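Local coordinates for AGR_L_2016p (Agrobacterium tumefaciens, PDB 2GVH), which probably hydrolyses the thioester bond of acyl-CoA substrates, as a tandem hot dog-fold thioesterase of the acyl-CoA hydrolase type, at residues 28-32 and 160-164; 186-191 and 256-262; 193-198 and 235-239. All blocks are in the same frame, centred on the assembly; numbering follows the deposited sequence.

In the fold
Following the chain from its N terminus, contact 1 closes the longest loop: residues 28-32, on the first strand of one hot dog sheet, meet residues 160-164, on the first strand of the other, after the remaining strands of the first sheet have been laid down. Only then does helix 179-198 begin, and it supplies one side of both remaining contacts. Its C-terminal end, 193-198, lies against 235-239 in contact 3, which nests inside the larger loop that contact 2 closes between 186-191 and 256-262. Contact 1 thus joins two sheets, whereas contacts 2 and 3 seat one helix on neighbouring strands of the second sheet. Met162 of contact 1 also touches Ala189 of the helix.

Contact 1 of 3, residues 28-32 and 160-164; sequences TTRLI and VTMVE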
# COMPACT_ATOMS: atom_id res chain seq x y z
N THR B 28 -13.32 24.47 -1.57
CA THR B 28 -13.42 23.16 -2.20
C THR B 28 -12.07 22.45 -2.20
O THR B 28 -11.07 23.01 -2.62
CB THR B 28 -13.96 23.26 -3.63
OG1 THR B 28 -15.17 24.01 -3.61
CG2 THR B 28 -14.27 21.86 -4.20
N THR B 29 -12.07 21.22 -1.71
CA THR B 29 -10.87 20.38 -1.69
C THR B 29 -11.00 19.28 -2.73
O THR B 29 -12.00 18.56 -2.78
CB THR B 29 -10.70 19.74 -0.32
OG1 THR B 29 -10.64 20.75 0.68
CG2 THR B 29 -9.43 18.92 -0.27
N ARG B 30 -9.97 19.11 -3.54
CA ARG B 30 -10.01 18.11 -4.59
C ARG B 30 -8.92 17.07 -4.42
O ARG B 30 -7.81 17.42 -4.08
CB ARG B 30 -9.92 18.79 -5.96
CG ARG B 30 -10.67 20.13 -5.92
CD ARG B 30 -10.40 21.03 -7.12
NE ARG B 30 -11.52 20.93 -8.03
CZ ARG B 30 -12.54 21.77 -8.03
NH1 ARG B 30 -12.55 22.79 -7.18
NH2 ARG B 30 -13.54 21.60 -8.87
N LEU B 31 -9.27 15.81 -4.63
CA LEU B 31 -8.34 14.68 -4.54
C LEU B 31 -8.52 13.85 -5.81
O LEU B 31 -9.63 13.50 -6.16
CB LEU B 31 -8.72 13.80 -3.36
CG LEU B 31 -7.84 12.64 -2.91
CD1 LEU B 31 -7.98 12.49 -1.40
CD2 LEU B 31 -8.16 11.31 -3.62
N ILE B 32 -7.43 13.50 -6.48
CA ILE B 32 -7.52 12.95 -7.79
C ILE B 32 -6.79 11.63 -7.86
O ILE B 32 -5.65 11.54 -7.43
CB ILE B 32 -7.00 13.93 -8.87
CG1 ILE B 32 -8.02 15.04 -9.06
CG2 ILE B 32 -6.92 13.23 -10.17
CD1 ILE B 32 -7.62 16.20 -9.92
N VAL B 160 -4.67 22.65 -12.45
CA VAL B 160 -5.02 21.62 -11.48
C VAL B 160 -4.47 21.95 -10.08
O VAL B 160 -3.27 22.16 -9.95
CB VAL B 160 -4.34 20.25 -11.85
CG1 VAL B 160 -4.89 19.21 -11.01
CG2 VAL B 160 -4.59 19.89 -13.31
N THR B 161 -5.33 21.91 -9.05
CA THR B 161 -4.91 22.05 -7.64
C THR B 161 -5.41 20.82 -6.91
O THR B 161 -6.60 20.66 -6.75
CB THR B 161 -5.60 23.25 -6.98
OG1 THR B 161 -5.22 24.45 -7.67
CG2 THR B 161 -5.30 23.36 -5.44
N MSE B 162 -4.53 19.92 -6.45
CA MSE B 162 -5.01 18.68 -5.81
C MSE B 162 -4.27 18.37 -4.53
O MSE B 162 -3.09 18.68 -4.41
CB MSE B 162 -4.95 17.53 -6.79
CG MSE B 162 -3.52 16.97 -6.99
SE MSE B 162 -3.44 15.62 -8.52
CE MSE B 162 -3.58 16.82 -9.60
N VAL B 163 -4.96 17.75 -3.57
CA VAL B 163 -4.34 17.38 -2.29
C VAL B 163 -4.33 15.87 -2.07
O VAL B 163 -4.99 15.12 -2.76
CB VAL B 163 -5.01 18.07 -1.07
CG1 VAL B 163 -5.18 19.54 -1.28
CG2 VAL B 163 -6.32 17.44 -0.80
N GLU B 164 -3.57 15.43 -1.08
CA GLU B 164 -3.53 14.04 -0.65
C GLU B 164 -2.93 14.09 0.74
O GLU B 164 -2.23 15.05 1.10
CB GLU B 164 -2.67 13.18 -1.59
CG GLU B 164 -2.68 11.66 -1.29
CD GLU B 164 -4.06 11.08 -0.93
OE1 GLU B 164 -4.51 11.26 0.22
OE2 GLU B 164 -4.69 10.45 -1.80
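The carbonyl oxygen of Arg30 is approached by two donors of the crossing strand. Val163 N gives it a nearly straight hydrogen bond of 2.9 Å, 171° at the hydrogen, and the CA-H of Met162 adds a weaker contact from CA at 3.5 Å. In this tandem hot dog fold the strands involved, 29-35 and 160-165, each begin one five-stranded antiparallel sheet and lie at its edge within the chain. The axes of segments 29-32 and 160-164 cross at 80° and approach to 4.8 Å, so the strands meet at a point and do not run on as a ladder. Each also keeps backbone bonds in its own sheet: Leu31 with Phe93, Met162 with Ala224.

Side chains pack around the crossing. Beside the bond, Thr29 CG2 and Val163 CG2 touch at 3.5 Å, their side chains roughly perpendicular, and helix 49-67 covers both through Ile61 and Arg65. Leu31 slants across the Glu164 side chain, with Leu31 CD1 3.9 Å from Glu164 OE2; that oxygen has its polar partner in a salt bridge to Arg57. The aliphatic part of Arg30 passes the carbonyl of Thr161, while its NE is engaged by Glu92. On the remaining flank Ile32 crosses Met162, a selenomethionine, at about a right angle. The latter's chi1 of 77° sets CG between backbone N and carbonyl carbon and directs the chain so that its selenium lies against Ile32. There Ile32 CB lies 4.0 Å from Met162 SE, and Ile32 CD1 4.2 Å from Val160 CG1.

Contact 2 of 3, residues 186-191 and 256-262; sequences MTKAAF and ATGHFTM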
# COMPACT_ATOMS: atom_id res chain seq x y z
N MSE B 186 4.10 14.81 -7.58
CA MSE B 186 4.16 15.92 -8.49
C MSE B 186 3.97 15.42 -9.89
O MSE B 186 3.35 16.07 -10.70
CB MSE B 186 5.49 16.65 -8.37
CG MSE B 186 5.65 17.34 -7.07
SE MSE B 186 7.51 17.92 -6.89
CE MSE B 186 7.36 19.67 -7.79
N THR B 187 4.52 14.25 -10.16
CA THR B 187 4.40 13.63 -11.43
C THR B 187 2.96 13.23 -11.71
O THR B 187 2.43 13.55 -12.76
CB THR B 187 5.31 12.38 -11.51
OG1 THR B 187 6.63 12.77 -11.16
CG2 THR B 187 5.37 11.85 -12.93
N LYS B 188 2.33 12.51 -10.79
CA LYS B 188 0.87 12.33 -10.84
C LYS B 188 0.16 13.64 -11.27
O LYS B 188 -0.56 13.64 -12.25
CB LYS B 188 0.34 11.86 -9.50
CG LYS B 188 -1.07 11.34 -9.57
CD LYS B 188 -1.58 11.06 -8.20
CE LYS B 188 -2.28 9.73 -8.14
NZ LYS B 188 -2.62 9.49 -6.71
N ALA B 189 0.39 14.74 -10.57
CA ALA B 189 -0.26 16.00 -10.98
C ALA B 189 0.12 16.41 -12.42
O ALA B 189 -0.71 16.89 -13.17
CB ALA B 189 0.01 17.14 -9.98
N ALA B 190 1.35 16.17 -12.83
CA ALA B 190 1.77 16.48 -14.19
C ALA B 190 1.04 15.58 -15.21
O ALA B 190 0.66 16.01 -16.29
CB ALA B 190 3.24 16.29 -14.33
N PHE B 191 0.85 14.32 -14.85
CA PHE B 191 0.10 13.43 -15.71
C PHE B 191 -1.33 13.92 -15.87
O PHE B 191 -1.85 13.95 -16.95
CB PHE B 191 0.10 12.02 -15.13
CG PHE B 191 -0.77 11.10 -15.87
CD1 PHE B 191 -2.16 11.14 -15.70
CD2 PHE B 191 -0.24 10.23 -16.80
CE1 PHE B 191 -3.00 10.32 -16.42
CE2 PHE B 191 -1.08 9.39 -17.51
CZ PHE B 191 -2.46 9.43 -17.33
N ALA B 256 8.52 22.57 -3.21
CA ALA B 256 9.27 22.27 -4.42
C ALA B 256 8.56 22.76 -5.66
O ALA B 256 7.34 22.84 -5.68
CB ALA B 256 9.52 20.74 -4.54
N THR B 257 9.33 23.08 -6.69
CA THR B 257 8.80 23.32 -8.02
C THR B 257 9.49 22.37 -8.99
O THR B 257 10.71 22.21 -8.94
CB THR B 257 9.06 24.76 -8.43
OG1 THR B 257 8.46 25.64 -7.45
CG2 THR B 257 8.47 25.05 -9.82
N GLY B 258 8.72 21.73 -9.87
CA GLY B 258 9.27 20.79 -10.83
C GLY B 258 8.75 21.08 -12.21
O GLY B 258 7.67 21.64 -12.38
N HIS B 259 9.52 20.70 -13.21
CA HIS B 259 9.06 20.78 -14.60
C HIS B 259 9.21 19.39 -15.18
O HIS B 259 10.31 18.81 -15.14
CB HIS B 259 9.88 21.79 -15.38
CG HIS B 259 9.79 23.17 -14.82
ND1 HIS B 259 8.95 24.14 -15.35
CD2 HIS B 259 10.38 23.73 -13.74
CE1 HIS B 259 9.06 25.24 -14.63
NE2 HIS B 259 9.92 25.02 -13.65
N PHE B 260 8.10 18.87 -15.70
CA PHE B 260 8.07 17.55 -16.32
C PHE B 260 7.71 17.63 -17.80
O PHE B 260 6.89 18.46 -18.24
CB PHE B 260 7.08 16.65 -15.59
CG PHE B 260 7.30 16.60 -14.10
CD1 PHE B 260 6.68 17.53 -13.26
CD2 PHE B 260 8.12 15.62 -13.53
CE1 PHE B 260 6.87 17.49 -11.88
CE2 PHE B 260 8.34 15.56 -12.14
CZ PHE B 260 7.70 16.53 -11.32
N THR B 261 8.33 16.76 -18.58
CA THR B 261 7.95 16.70 -19.98
C THR B 261 7.11 15.45 -20.17
O THR B 261 7.50 14.36 -19.77
CB THR B 261 9.16 16.78 -20.89
OG1 THR B 261 9.76 18.05 -20.70
CG2 THR B 261 8.77 16.64 -22.37
N MSE B 262 5.92 15.65 -20.75
CA MSE B 262 4.97 14.55 -20.98
C MSE B 262 4.77 14.33 -22.47
O MSE B 262 4.75 15.26 -23.23
CB MSE B 262 3.64 14.90 -20.33
CG MSE B 262 3.69 15.08 -18.79
SE MSE B 262 3.94 13.35 -17.74
CE MSE B 262 2.66 12.30 -18.29
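Phe260 projects from its strand into the side of the helix, where Met186, Thr187 and Ala190 close round its ring. This is the defining packing of a hot dog fold, a long helix wrapped by a curved antiparallel sheet, here helix 179-198 against strand 252-264 with the local axes 9.2 Å apart. Thr187 CA sits over one face of the ring, and Thr187 OG1 comes to 3.4 Å from Phe260 CE2. Met186 CB and Ala190 CB approach obliquely, the first at 3.7 Å from Phe260 CZ, the second at 3.8 Å from Phe260 CD1. Since Met186 and Ala190 are one helical turn apart, they meet neighbouring parts of the same ring.

On either side of the phenylalanine a selenomethionine extends the interface, one from each partner. Met186 reaches across to the strand, its methyl lying close to the backbone at Gly258 and 4.0 Å from Ala256 CB; the glycine lets the methyl settle against the main chain. Met262 answers from the strand. Bends at chi2 (-72°) and chi3 fold its chain back so that CE is turned to the helix, 3.8 Å from Phe191 CA.

Further out, Thr187 OG1 is hydrogen-bonded to the carbonyl of Ile183, one turn earlier, which fixes the hydroxyl beside the ring, and Leu52 of the second subunit packs on the same threonine. The strand is held from both edges: Phe260 pairs with Ile238 and Thr261 with Ala205. Val202 lies against both Phe191 and Met262, and where those two cross at about a right angle, Phe191 CD2 is 3.9 Å from Met262 CE.

Contact 3 of 3, residues 193-198 and 235-239; sequences AASRYC and SMSIQ
The helical segment 193-198 and strand segment 235-239 run at 135° to each other, their local axes 9.4 Å apart, and come nearest at Ala194 and Met236. It is another stretch of the hot dog helix seated on its sheet, and no hydrogen bond crosses it.

Met236, a selenomethionine, carries much of the contact. Its chi2 (138°) brings the selenium against both the helix backbone and the Tyr197 ring; chi3 then directs the methyl. Met236 SE lies 3.6 Å from Ala194 O, a carbonyl already accepting the helical bond from Cys198 N. It also comes 3.6 Å from Tyr197 CD2, a Met-aromatic contact in which the selenium stands oblique to the ring, 58° off its normal. The methyl turns along the helix surface, where Met236 CE reaches Ala194 CB at 4.0 Å and Cys198 SG at 4.2 Å. Ile238, two residues along the strand, meets the same alanine from another direction: its CD1 is 3.7 Å from Ala194 CB, while its CG2 branch is turned to Ala193.

The surroundings place this near the C-terminal end of helix 179-198. Met262 of adjacent strand 252-264 packs on both Ala194 and Ile238, Val231 of strand 220-231 lies against Tyr197, and Arg196 leaves the helix to form a salt bridge with Glu92 on strand 89-100 of the other sheet.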
# COMPACT_ATOMS: atom_id res chain seq x y z
N ALA B 193 -2.78 17.12 -15.44
CA ALA B 193 -2.78 18.32 -16.31
C ALA B 193 -2.45 18.09 -17.78
O ALA B 193 -3.20 18.54 -18.65
CB ALA B 193 -1.85 19.39 -15.75
N ALA B 194 -1.34 17.41 -18.07
CA ALA B 194 -1.04 16.99 -19.47
C ALA B 194 -2.18 16.28 -20.15
O ALA B 194 -2.61 16.66 -21.24
CB ALA B 194 0.22 16.06 -19.54
N SER B 195 -2.69 15.25 -19.49
CA SER B 195 -3.66 14.34 -20.12
C SER B 195 -4.96 15.04 -20.35
O SER B 195 -5.57 14.91 -21.39
CB SER B 195 -3.88 13.11 -19.25
OG SER B 195 -4.92 12.35 -19.79
N ARG B 196 -5.37 15.80 -19.36
CA ARG B 196 -6.54 16.69 -19.51
C ARG B 196 -6.38 17.61 -20.70
O ARG B 196 -7.30 17.76 -21.47
CB ARG B 196 -6.83 17.49 -18.23
CG ARG B 196 -7.56 16.65 -17.19
CD ARG B 196 -7.84 17.44 -15.94
NE ARG B 196 -8.68 16.73 -14.97
CZ ARG B 196 -8.98 17.22 -13.76
NH1 ARG B 196 -8.50 18.40 -13.38
NH2 ARG B 196 -9.76 16.54 -12.94
N TYR B 197 -5.19 18.17 -20.88
CA TYR B 197 -4.95 19.11 -21.99
C TYR B 197 -5.09 18.45 -23.34
O TYR B 197 -5.74 18.97 -24.21
CB TYR B 197 -3.55 19.71 -21.87
CG TYR B 197 -3.29 20.80 -22.86
CD1 TYR B 197 -3.66 22.11 -22.58
CD2 TYR B 197 -2.71 20.53 -24.10
CE1 TYR B 197 -3.45 23.13 -23.50
CE2 TYR B 197 -2.49 21.55 -25.03
CZ TYR B 197 -2.86 22.85 -24.71
OH TYR B 197 -2.66 23.88 -25.60
N CYS B 198 -4.47 17.29 -23.54
CA CYS B 198 -4.47 16.72 -24.87
C CYS B 198 -5.64 15.75 -25.14
O CYS B 198 -5.89 15.39 -26.27
CB CYS B 198 -3.13 16.06 -25.13
SG CYS B 198 -2.79 14.54 -24.16
N SER B 235 4.65 16.72 -27.45
CA SER B 235 4.92 16.80 -26.02
C SER B 235 4.44 18.09 -25.39
O SER B 235 4.21 19.07 -26.09
CB SER B 235 6.41 16.67 -25.77
OG SER B 235 7.09 17.72 -26.42
N MSE B 236 4.27 18.08 -24.07
CA MSE B 236 4.05 19.32 -23.33
C MSE B 236 5.05 19.35 -22.21
O MSE B 236 5.60 18.31 -21.81
CB MSE B 236 2.66 19.40 -22.69
CG MSE B 236 1.48 19.50 -23.63
SE MSE B 236 -0.01 18.33 -23.04
CE MSE B 236 0.76 16.70 -23.43
N SER B 237 5.23 20.56 -21.69
CA SER B 237 5.99 20.83 -20.51
C SER B 237 5.09 21.40 -19.40
O SER B 237 4.45 22.47 -19.54
CB SER B 237 7.10 21.81 -20.84
OG SER B 237 7.73 22.26 -19.65
N ILE B 238 5.08 20.68 -18.29
CA ILE B 238 4.17 20.93 -17.22
C ILE B 238 4.98 21.42 -16.06
O ILE B 238 6.01 20.84 -15.76
CB ILE B 238 3.43 19.66 -16.76
CG1 ILE B 238 2.46 19.16 -17.85
CG2 ILE B 238 2.60 19.97 -15.50
CD1 ILE B 238 3.10 18.35 -18.91
N GLN B 239 4.53 22.53 -15.46
CA GLN B 239 5.11 22.99 -14.22
C GLN B 239 4.27 22.49 -13.09
O GLN B 239 3.07 22.51 -13.17
CB GLN B 239 5.15 24.52 -14.16
CG GLN B 239 5.42 25.06 -12.78
CD GLN B 239 5.67 26.54 -12.79
OE1 GLN B 239 6.70 26.99 -13.30
NE2 GLN B 239 4.73 27.33 -12.25